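Local coordinates for 2L protein (Yaba-like disease virus, PDB 3IT8) that is a secreted poxviral protein with an MHC class I-like fold that binds and inhibits tumour necrosis factor, at residues D23-Y35 with G42-S54. Sequence-based numbering, arbitrary orientation.
Sequences DHYNDQLVTKISY and GNVNFRADWFNIS. With NAG (2-acetamido-2-deoxy-beta-D-glucopyranose), chain N.
V30 meets the loop that follows strand 42-47 with both of its methyl groups. From CB the side chain forks: CG1, anti to the backbone N (chi1 178°), lies over one face of the F51 ring, 3.9 Å from the ring centroid and 28° off its normal, a CH-pi contact. CG2, beside the backbone N, reaches the six-membered ring of W50, 3.9 Å from CH2. The backbone of the same residue pairs too, since A48 N donates to V30 O at 2.9 Å. Strands 28-36 and 41-47 form an antiparallel hairpin of the eight-stranded sheet in an MHC-like domain, with 41-47 the outermost strand within this chain; F51 also stacks on Y170 of helix 148-174, while further along strand 28-36 I33 touches helix 61-82. A classic beta bulge shifts the register by one where N45 and F46 both face K32: N45 N bonds K32 O at 2.8 Å, whereas F46 N reaches that oxygen only weakly, at 3.4 Å. K32 and F46 share one face of the sheet; L29 CD2 sits over the F46 ring, 4.0 Å from its centroid. N52, just beyond F51, carries an N-linked GlcNAc through ND2.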
ATOM      1  N   ASP D  23      23.606 -19.399  30.376  1.00 52.01           N
ATOM      2  CA  ASP D  23      23.248 -18.451  29.328  1.00 52.01           C
ATOM      3  C   ASP D  23      24.560 -18.159  28.583  1.00 52.01           C
ATOM      4  O   ASP D  23      25.487 -17.575  29.146  1.00 52.01           O
ATOM      5  CB  ASP D  23      22.715 -17.166  29.948  1.00 74.36           C
ATOM      6  CG  ASP D  23      22.222 -16.180  28.911  1.00 62.57           C
ATOM      7  OD1 ASP D  23      22.770 -16.160  27.795  1.00 62.57           O
ATOM      8  OD2 ASP D  23      21.294 -15.401  29.209  1.00 62.57           O
ATOM      9  N   HIS D  24      24.648 -18.572  27.325  1.00 46.78           N
ATOM     10  CA  HIS D  24      25.862 -18.347  26.538  1.00 46.78           C
ATOM     11  C   HIS D  24      25.633 -17.510  25.286  1.00 46.78           C
ATOM     12  O   HIS D  24      24.771 -17.829  24.455  1.00 46.78           O
ATOM     13  CB  HIS D  24      26.473 -19.674  26.099  1.00 71.66           C
ATOM     14  CG  HIS D  24      27.166 -20.419  27.191  1.00 40.79           C
ATOM     15  ND1 HIS D  24      28.388 -20.034  27.690  1.00 40.79           N
ATOM     16  CD2 HIS D  24      26.828 -21.551  27.850  1.00 40.79           C
ATOM     17  CE1 HIS D  24      28.780 -20.898  28.607  1.00 40.79           C
ATOM     18  NE2 HIS D  24      27.850 -21.829  28.723  1.00 40.79           N
ATOM     19  N   TYR D  25      26.395 -16.428  25.159  1.00 29.86           N
ATOM     20  CA  TYR D  25      26.345 -15.580  23.962  1.00 29.86           C
ATOM     21  C   TYR D  25      27.626 -15.985  23.226  1.00 29.86           C
ATOM     22  O   TYR D  25      28.724 -15.719  23.714  1.00 29.86           O
ATOM     23  CB  TYR D  25      26.411 -14.109  24.323  1.00 58.57           C
ATOM     24  CG  TYR D  25      26.450 -13.255  23.099  1.00 51.58           C
ATOM     25  CD1 TYR D  25      25.340 -13.159  22.260  1.00 51.58           C
ATOM     26  CD2 TYR D  25      27.615 -12.592  22.728  1.00 51.58           C
ATOM     27  CE1 TYR D  25      25.390 -12.425  21.077  1.00 51.58           C
ATOM     28  CE2 TYR D  25      27.676 -11.853  21.545  1.00 51.58           C
ATOM     29  CZ  TYR D  25      26.560 -11.777  20.727  1.00 51.58           C
ATOM     30  OH  TYR D  25      26.618 -11.058  19.558  1.00 51.58           O
ATOM     31  N   ASN D  26      27.499 -16.628  22.066  1.00 41.52           N
ATOM     32  CA  ASN D  26      28.679 -17.125  21.351  1.00 41.52           C
ATOM     33  C   ASN D  26      29.272 -18.101  22.351  1.00 41.52           C
ATOM     34  O   ASN D  26      28.535 -18.882  22.944  1.00 41.52           O
ATOM     35  CB  ASN D  26      29.687 -16.015  21.050  1.00 60.68           C
ATOM     36  CG  ASN D  26      29.242 -15.120  19.921  1.00 53.15           C
ATOM     37  OD1 ASN D  26      28.286 -15.425  19.214  1.00 53.15           O
ATOM     38  ND2 ASN D  26      29.946 -14.010  19.733  1.00 53.15           N
ATOM     39  N   ASP D  27      30.582 -18.058  22.559  1.00 52.32           N
ATOM     40  CA  ASP D  27      31.193 -18.955  23.535  1.00 52.32           C
ATOM     41  C   ASP D  27      31.392 -18.258  24.879  1.00 52.32           C
ATOM     42  O   ASP D  27      32.116 -18.759  25.730  1.00 52.32           O
ATOM     43  CB  ASP D  27      32.534 -19.507  23.020  1.00 46.35           C
ATOM     44  CG  ASP D  27      33.520 -18.415  22.619  1.00 50.30           C
ATOM     45  OD1 ASP D  27      33.205 -17.206  22.775  1.00 50.30           O
ATOM     46  OD2 ASP D  27      34.628 -18.774  22.143  1.00 50.30           O
ATOM     47  N   GLN D  28      30.733 -17.114  25.071  1.00 47.98           N
ATOM     48  CA  GLN D  28      30.862 -16.336  26.305  1.00 47.98           C
ATOM     49  C   GLN D  28      29.785 -16.604  27.367  1.00 47.98           C
ATOM     50  O   GLN D  28      28.599 -16.358  27.144  1.00 47.98           O
ATOM     51  CB  GLN D  28      30.823 -14.841  25.994  1.00 49.45           C
ATOM     52  CG  GLN D  28      31.809 -14.388  24.973  1.00 41.08           C
ATOM     53  CD  GLN D  28      33.228 -14.656  25.391  1.00 41.08           C
ATOM     54  OE1 GLN D  28      33.856 -15.612  24.920  1.00 41.08           O
ATOM     55  NE2 GLN D  28      33.751 -13.813  26.284  1.00 41.08           N
ATOM     56  N   LEU D  29      30.195 -17.079  28.537  1.00 45.53           N
ATOM     57  CA  LEU D  29      29.225 -17.329  29.583  1.00 45.53           C
ATOM     58  C   LEU D  29      28.645 -15.982  30.028  1.00 45.53           C
ATOM     59  O   LEU D  29      29.374 -15.037  30.293  1.00 45.53           O
ATOM     60  CB  LEU D  29      29.888 -18.042  30.758  1.00 47.50           C
ATOM     61  CG  LEU D  29      28.967 -18.221  31.962  1.00 34.93           C
ATOM     62  CD1 LEU D  29      27.758 -19.074  31.554  1.00 34.93           C
ATOM     63  CD2 LEU D  29      29.746 -18.848  33.123  1.00 34.93           C
ATOM     64  N   VAL D  30      27.328 -15.889  30.097  1.00 42.96           N
ATOM     65  CA  VAL D  30      26.693 -14.654  30.514  1.00 42.96           C
ATOM     66  C   VAL D  30      26.051 -14.790  31.892  1.00 42.96           C
ATOM     67  O   VAL D  30      26.108 -13.866  32.705  1.00 42.96           O
ATOM     68  CB  VAL D  30      25.607 -14.240  29.524  1.00 55.96           C
ATOM     69  CG1 VAL D  30      24.925 -12.970  29.998  1.00 34.44           C
ATOM     70  CG2 VAL D  30      26.209 -14.039  28.165  1.00 34.44           C
ATOM     71  N   THR D  31      25.435 -15.942  32.150  1.00 48.83           N
ATOM     72  CA  THR D  31      24.778 -16.186  33.422  1.00 48.83           C
ATOM     73  C   THR D  31      24.794 -17.641  33.814  1.00 48.83           C
ATOM     74  O   THR D  31      24.613 -18.514  32.969  1.00 48.83           O
ATOM     75  CB  THR D  31      23.315 -15.774  33.362  1.00 50.80           C
ATOM     76  OG1 THR D  31      23.230 -14.361  33.232  1.00 37.39           O
ATOM     77  CG2 THR D  31      22.586 -16.190  34.603  1.00 37.39           C
ATOM     78  N   LYS D  32      25.021 -17.896  35.098  1.00 41.81           N
ATOM     79  CA  LYS D  32      24.971 -19.251  35.613  1.00 41.81           C
ATOM     80  C   LYS D  32      24.053 -19.209  36.808  1.00 41.81           C
ATOM     81  O   LYS D  32      24.151 -18.306  37.645  1.00 41.81           O
ATOM     82  CB  LYS D  32      26.327 -19.765  36.067  1.00 54.72           C
ATOM     83  CG  LYS D  32      26.219 -21.160  36.659  1.00 46.56           C
ATOM     84  CD  LYS D  32      27.538 -21.678  37.187  1.00 46.56           C
ATOM     85  CE  LYS D  32      27.362 -23.043  37.810  1.00 46.56           C
ATOM     86  NZ  LYS D  32      28.622 -23.524  38.437  1.00 46.56           N
ATOM     87  N   ILE D  33      23.146 -20.173  36.873  1.00 47.87           N
ATOM     88  CA  ILE D  33      22.210 -20.267  37.977  1.00 47.87           C
ATOM     89  C   ILE D  33      22.139 -21.715  38.429  1.00 47.87           C
ATOM     90  O   ILE D  33      22.158 -22.632  37.606  1.00 47.87           O
ATOM     91  CB  ILE D  33      20.807 -19.792  37.557  1.00 58.36           C
ATOM     92  CG1 ILE D  33      20.828 -18.279  37.309  1.00 27.28           C
ATOM     93  CG2 ILE D  33      19.775 -20.172  38.639  1.00 27.28           C
ATOM     94  CD1 ILE D  33      19.534 -17.751  36.699  1.00 27.28           C
ATOM     95  N   SER D  34      22.090 -21.928  39.737  1.00 47.51           N
ATOM     96  CA  SER D  34      21.998 -23.283  40.263  1.00 47.51           C
ATOM     97  C   SER D  34      20.983 -23.338  41.396  1.00 47.51           C
ATOM     98  O   SER D  34      20.746 -22.344  42.085  1.00 47.51           O
ATOM     99  CB  SER D  34      23.363 -23.770  40.724  1.00 75.81           C
ATOM    100  OG  SER D  34      23.988 -22.785  41.506  1.00 64.92           O
ATOM    101  N   TYR D  35      20.368 -24.502  41.556  1.00 48.84           N
ATOM    102  CA  TYR D  35      19.353 -24.704  42.566  1.00 48.84           C
ATOM    103  C   TYR D  35      19.969 -24.853  43.943  1.00 48.84           C
ATOM    104  O   TYR D  35      20.770 -25.751  44.161  1.00 48.84           O
ATOM    105  CB  TYR D  35      18.544 -25.946  42.232  1.00 93.82           C
ATOM    106  CG  TYR D  35      17.382 -26.147  43.151  1.00 48.03           C
ATOM    107  CD1 TYR D  35      16.277 -25.309  43.091  1.00 48.03           C
ATOM    108  CD2 TYR D  35      17.385 -27.178  44.092  1.00 48.03           C
ATOM    109  CE1 TYR D  35      15.192 -25.494  43.946  1.00 48.03           C
ATOM    110  CE2 TYR D  35      16.301 -27.374  44.954  1.00 48.03           C
ATOM    111  CZ  TYR D  35      15.210 -26.529  44.873  1.00 48.03           C
ATOM    112  OH  TYR D  35      14.135 -26.721  45.713  1.00 48.03           O
ATOM    113  N   GLY D  42      16.555 -20.998  42.971  1.00 46.23           N
ATOM    114  CA  GLY D  42      17.829 -20.770  42.315  1.00 46.23           C
ATOM    115  C   GLY D  42      18.595 -19.544  42.776  1.00 46.23           C
ATOM    116  O   GLY D  42      18.027 -18.643  43.386  1.00 46.23           O
ATOM    117  N   ASN D  43      19.897 -19.516  42.493  1.00 47.24           N
ATOM    118  CA  ASN D  43      20.768 -18.385  42.840  1.00 47.24           C
ATOM    119  C   ASN D  43      21.669 -18.098  41.665  1.00 47.24           C
ATOM    120  O   ASN D  43      22.157 -19.026  41.006  1.00 47.24           O
ATOM    121  CB  ASN D  43      21.677 -18.697  44.021  1.00 57.71           C
ATOM    122  CG  ASN D  43      20.924 -18.858  45.309  1.00 57.71           C
ATOM    123  OD1 ASN D  43      20.007 -18.084  45.621  1.00 57.71           O
ATOM    124  ND2 ASN D  43      21.313 -19.861  46.091  1.00 57.71           N
ATOM    125  N   VAL D  44      21.904 -16.824  41.389  1.00 40.19           N
ATOM    126  CA  VAL D  44      22.786 -16.487  40.280  1.00 40.19           C
ATOM    127  C   VAL D  44      24.189 -16.634  40.806  1.00 40.19           C
ATOM    128  O   VAL D  44      24.558 -15.959  41.765  1.00 40.19           O
ATOM    129  CB  VAL D  44      22.593 -15.048  39.810  1.00 44.52           C
ATOM    130  CG1 VAL D  44      23.604 -14.729  38.733  1.00 44.52           C
ATOM    131  CG2 VAL D  44      21.187 -14.866  39.285  1.00 44.52           C
ATOM    132  N   ASN D  45      24.967 -17.523  40.198  1.00 55.00           N
ATOM    133  CA  ASN D  45      26.338 -17.745  40.641  1.00 55.00           C
ATOM    134  C   ASN D  45      27.298 -16.892  39.837  1.00 55.00           C
ATOM    135  O   ASN D  45      28.336 -16.467  40.326  1.00 55.00           O
ATOM    136  CB  ASN D  45      26.738 -19.209  40.471  1.00 63.71           C
ATOM    137  CG  ASN D  45      25.712 -20.159  41.020  1.00 63.71           C
ATOM    138  OD1 ASN D  45      25.250 -20.007  42.148  1.00 63.71           O
ATOM    139  ND2 ASN D  45      25.352 -21.161  40.224  1.00 63.71           N
ATOM    140  N   PHE D  46      26.943 -16.636  38.592  1.00 44.57           N
ATOM    141  CA  PHE D  46      27.802 -15.858  37.729  1.00 44.57           C
ATOM    142  C   PHE D  46      27.012 -14.931  36.835  1.00 44.57           C
ATOM    143  O   PHE D  46      25.910 -15.250  36.375  1.00 44.57           O
ATOM    144  CB  PHE D  46      28.629 -16.797  36.857  1.00 52.88           C
ATOM    145  CG  PHE D  46      29.578 -16.090  35.949  1.00 52.88           C
ATOM    146  CD1 PHE D  46      30.879 -15.836  36.351  1.00 52.88           C
ATOM    147  CD2 PHE D  46      29.164 -15.644  34.693  1.00 52.88           C
ATOM    148  CE1 PHE D  46      31.758 -15.147  35.518  1.00 52.88           C
ATOM    149  CE2 PHE D  46      30.032 -14.950  33.853  1.00 52.88           C
ATOM    150  CZ  PHE D  46      31.333 -14.703  34.269  1.00 52.88           C
ATOM    151  N   ARG D  47      27.593 -13.771  36.586  1.00 51.16           N
ATOM    152  CA  ARG D  47      26.999 -12.791  35.693  1.00 51.16           C
ATOM    153  C   ARG D  47      28.112 -12.023  34.999  1.00 51.16           C
ATOM    154  O   ARG D  47      28.895 -11.351  35.659  1.00 51.16           O
ATOM    155  CB  ARG D  47      26.128 -11.807  36.447  1.00 63.28           C
ATOM    156  CG  ARG D  47      25.542 -10.777  35.511  1.00 63.28           C
ATOM    157  CD  ARG D  47      24.390 -11.359  34.712  1.00 63.28           C
ATOM    158  NE  ARG D  47      23.118 -11.083  35.379  1.00 63.28           N
ATOM    159  CZ  ARG D  47      22.060 -11.890  35.363  1.00 63.28           C
ATOM    160  NH1 ARG D  47      22.111 -13.046  34.714  1.00 63.28           N
ATOM    161  NH2 ARG D  47      20.944 -11.539  35.999  1.00 63.28           N
ATOM    162  N   ALA D  48      28.197 -12.129  33.678  1.00 55.99           N
ATOM    163  CA  ALA D  48      29.231 -11.412  32.939  1.00 55.99           C
ATOM    164  C   ALA D  48      29.150  -9.915  33.246  1.00 55.99           C
ATOM    165  O   ALA D  48      28.063  -9.335  33.290  1.00 55.99           O
ATOM    166  CB  ALA D  48      29.076 -11.645  31.457  1.00 51.94           C
ATOM    167  N   ASP D  49      30.313  -9.306  33.470  1.00 61.20           N
ATOM    168  CA  ASP D  49      30.412  -7.884  33.791  1.00 61.20           C
ATOM    169  C   ASP D  49      29.847  -6.964  32.702  1.00 61.20           C
ATOM    170  O   ASP D  49      29.346  -5.886  33.001  1.00 61.20           O
ATOM    171  CB  ASP D  49      31.877  -7.525  34.058  1.00128.38           C
ATOM    172  CG  ASP D  49      32.804  -8.006  32.953  1.00128.38           C
ATOM    173  OD1 ASP D  49      32.949  -9.240  32.788  1.00128.38           O
ATOM    174  OD2 ASP D  49      33.383  -7.154  32.243  1.00128.38           O
ATOM    175  N   TRP D  50      29.918  -7.391  31.444  1.00 52.23           N
ATOM    176  CA  TRP D  50      29.435  -6.567  30.343  1.00 52.23           C
ATOM    177  C   TRP D  50      27.942  -6.627  30.060  1.00 52.23           C
ATOM    178  O   TRP D  50      27.423  -5.829  29.275  1.00 52.23           O
ATOM    179  CB  TRP D  50      30.175  -6.906  29.053  1.00 44.65           C
ATOM    180  CG  TRP D  50      30.159  -8.352  28.664  1.00 44.65           C
ATOM    181  CD1 TRP D  50      31.104  -9.299  28.967  1.00 44.65           C
ATOM    182  CD2 TRP D  50      29.176  -9.016  27.861  1.00 44.65           C
ATOM    183  NE1 TRP D  50      30.774 -10.509  28.395  1.00 44.65           N
ATOM    184  CE2 TRP D  50      29.593 -10.365  27.716  1.00 44.65           C
ATOM    185  CE3 TRP D  50      27.985  -8.607  27.250  1.00 44.65           C
ATOM    186  CZ2 TRP D  50      28.857 -11.299  26.986  1.00 44.65           C
ATOM    187  CZ3 TRP D  50      27.255  -9.537  26.522  1.00 44.65           C
ATOM    188  CH2 TRP D  50      27.694 -10.866  26.398  1.00 44.65           C
ATOM    189  N   PHE D  51      27.249  -7.552  30.705  1.00 51.62           N
ATOM    190  CA  PHE D  51      25.827  -7.714  30.466  1.00 51.62           C
ATOM    191  C   PHE D  51      24.934  -7.049  31.508  1.00 51.62           C
ATOM    192  O   PHE D  51      24.834  -7.518  32.636  1.00 51.62           O
ATOM    193  CB  PHE D  51      25.504  -9.207  30.385  1.00 48.75           C
ATOM    194  CG  PHE D  51      24.100  -9.502  29.942  1.00 48.75           C
ATOM    195  CD1 PHE D  51      23.700  -9.251  28.631  1.00 48.75           C
ATOM    196  CD2 PHE D  51      23.174 -10.045  30.831  1.00 48.75           C
ATOM    197  CE1 PHE D  51      22.399  -9.538  28.211  1.00 48.75           C
ATOM    198  CE2 PHE D  51      21.868 -10.336  30.420  1.00 48.75           C
ATOM    199  CZ  PHE D  51      21.480 -10.081  29.107  1.00 48.75           C
ATOM    200  N   ASN D  52      24.295  -5.947  31.139  1.00 55.08           N
ATOM    201  CA  ASN D  52      23.373  -5.263  32.047  1.00 55.08           C
ATOM    202  C   ASN D  52      21.998  -5.838  31.683  1.00 55.08           C
ATOM    203  O   ASN D  52      21.386  -5.440  30.690  1.00 55.08           O
ATOM    204  CB  ASN D  52      23.402  -3.737  31.826  1.00 79.84           C
ATOM    205  CG  ASN D  52      22.277  -3.010  32.565  1.00 79.84           C
ATOM    206  OD1 ASN D  52      21.113  -3.210  32.254  1.00 79.84           O
ATOM    207  ND2 ASN D  52      22.615  -2.193  33.563  1.00 79.84           N
ATOM    208  N   ILE D  53      21.520  -6.786  32.480  1.00 57.37           N
ATOM    209  CA  ILE D  53      20.245  -7.432  32.191  1.00 57.37           C
ATOM    210  C   ILE D  53      19.062  -6.480  32.043  1.00 57.37           C
ATOM    211  O   ILE D  53      18.028  -6.848  31.488  1.00 57.37           O
ATOM    212  CB  ILE D  53      19.909  -8.496  33.257  1.00 58.72           C
ATOM    213  CG1 ILE D  53      18.960  -9.541  32.665  1.00 58.72           C
ATOM    214  CG2 ILE D  53      19.257  -7.837  34.458  1.00 58.72           C
ATOM    215  CD1 ILE D  53      18.968 -10.858  33.406  1.00 58.72           C
ATOM    216  N   SER D  54      19.209  -5.260  32.541  1.00 55.79           N
ATOM    217  CA  SER D  54      18.137  -4.271  32.436  1.00 55.79           C
ATOM    218  C   SER D  54      18.054  -3.725  31.025  1.00 55.79           C
ATOM    219  O   SER D  54      17.043  -3.180  30.631  1.00 55.79           O
ATOM    220  CB  SER D  54      18.377  -3.112  33.399  1.00 63.33           C
ATOM    221  OG  SER D  54      18.319  -3.555  34.741  1.00 63.33           O
TER
HETATM  222  C1  NAG N 326      22.661  -0.743  33.410  1.00112.96           C
HETATM  223  C2  NAG N 326      21.253  -0.110  33.695  1.00112.96           C
HETATM  224  C3  NAG N 326      21.290   1.377  34.148  1.00112.96           C
HETATM  225  C4  NAG N 326      22.446   1.667  35.091  1.00112.96           C
HETATM  226  C5  NAG N 326      23.698   1.188  34.390  1.00112.96           C
HETATM  227  C6  NAG N 326      24.990   1.573  35.069  1.00112.96           C
HETATM  228  C7  NAG N 326      20.066   0.932  31.859  1.00112.96           C
HETATM  229  C8  NAG N 326      21.066   1.552  30.890  1.00112.96           C
HETATM  230  N2  NAG N 326      20.440  -0.184  32.491  1.00112.96           N
HETATM  231  O3  NAG N 326      20.064   1.727  34.780  1.00112.96           O
HETATM  232  O4  NAG N 326      22.523   3.062  35.352  1.00112.96           O
HETATM  233  O5  NAG N 326      23.663  -0.242  34.313  1.00112.96           O
HETATM  234  O6  NAG N 326      26.099   1.200  34.264  1.00112.96           O
HETATM  235  O7  NAG N 326      18.970   1.471  32.035  1.00112.96           O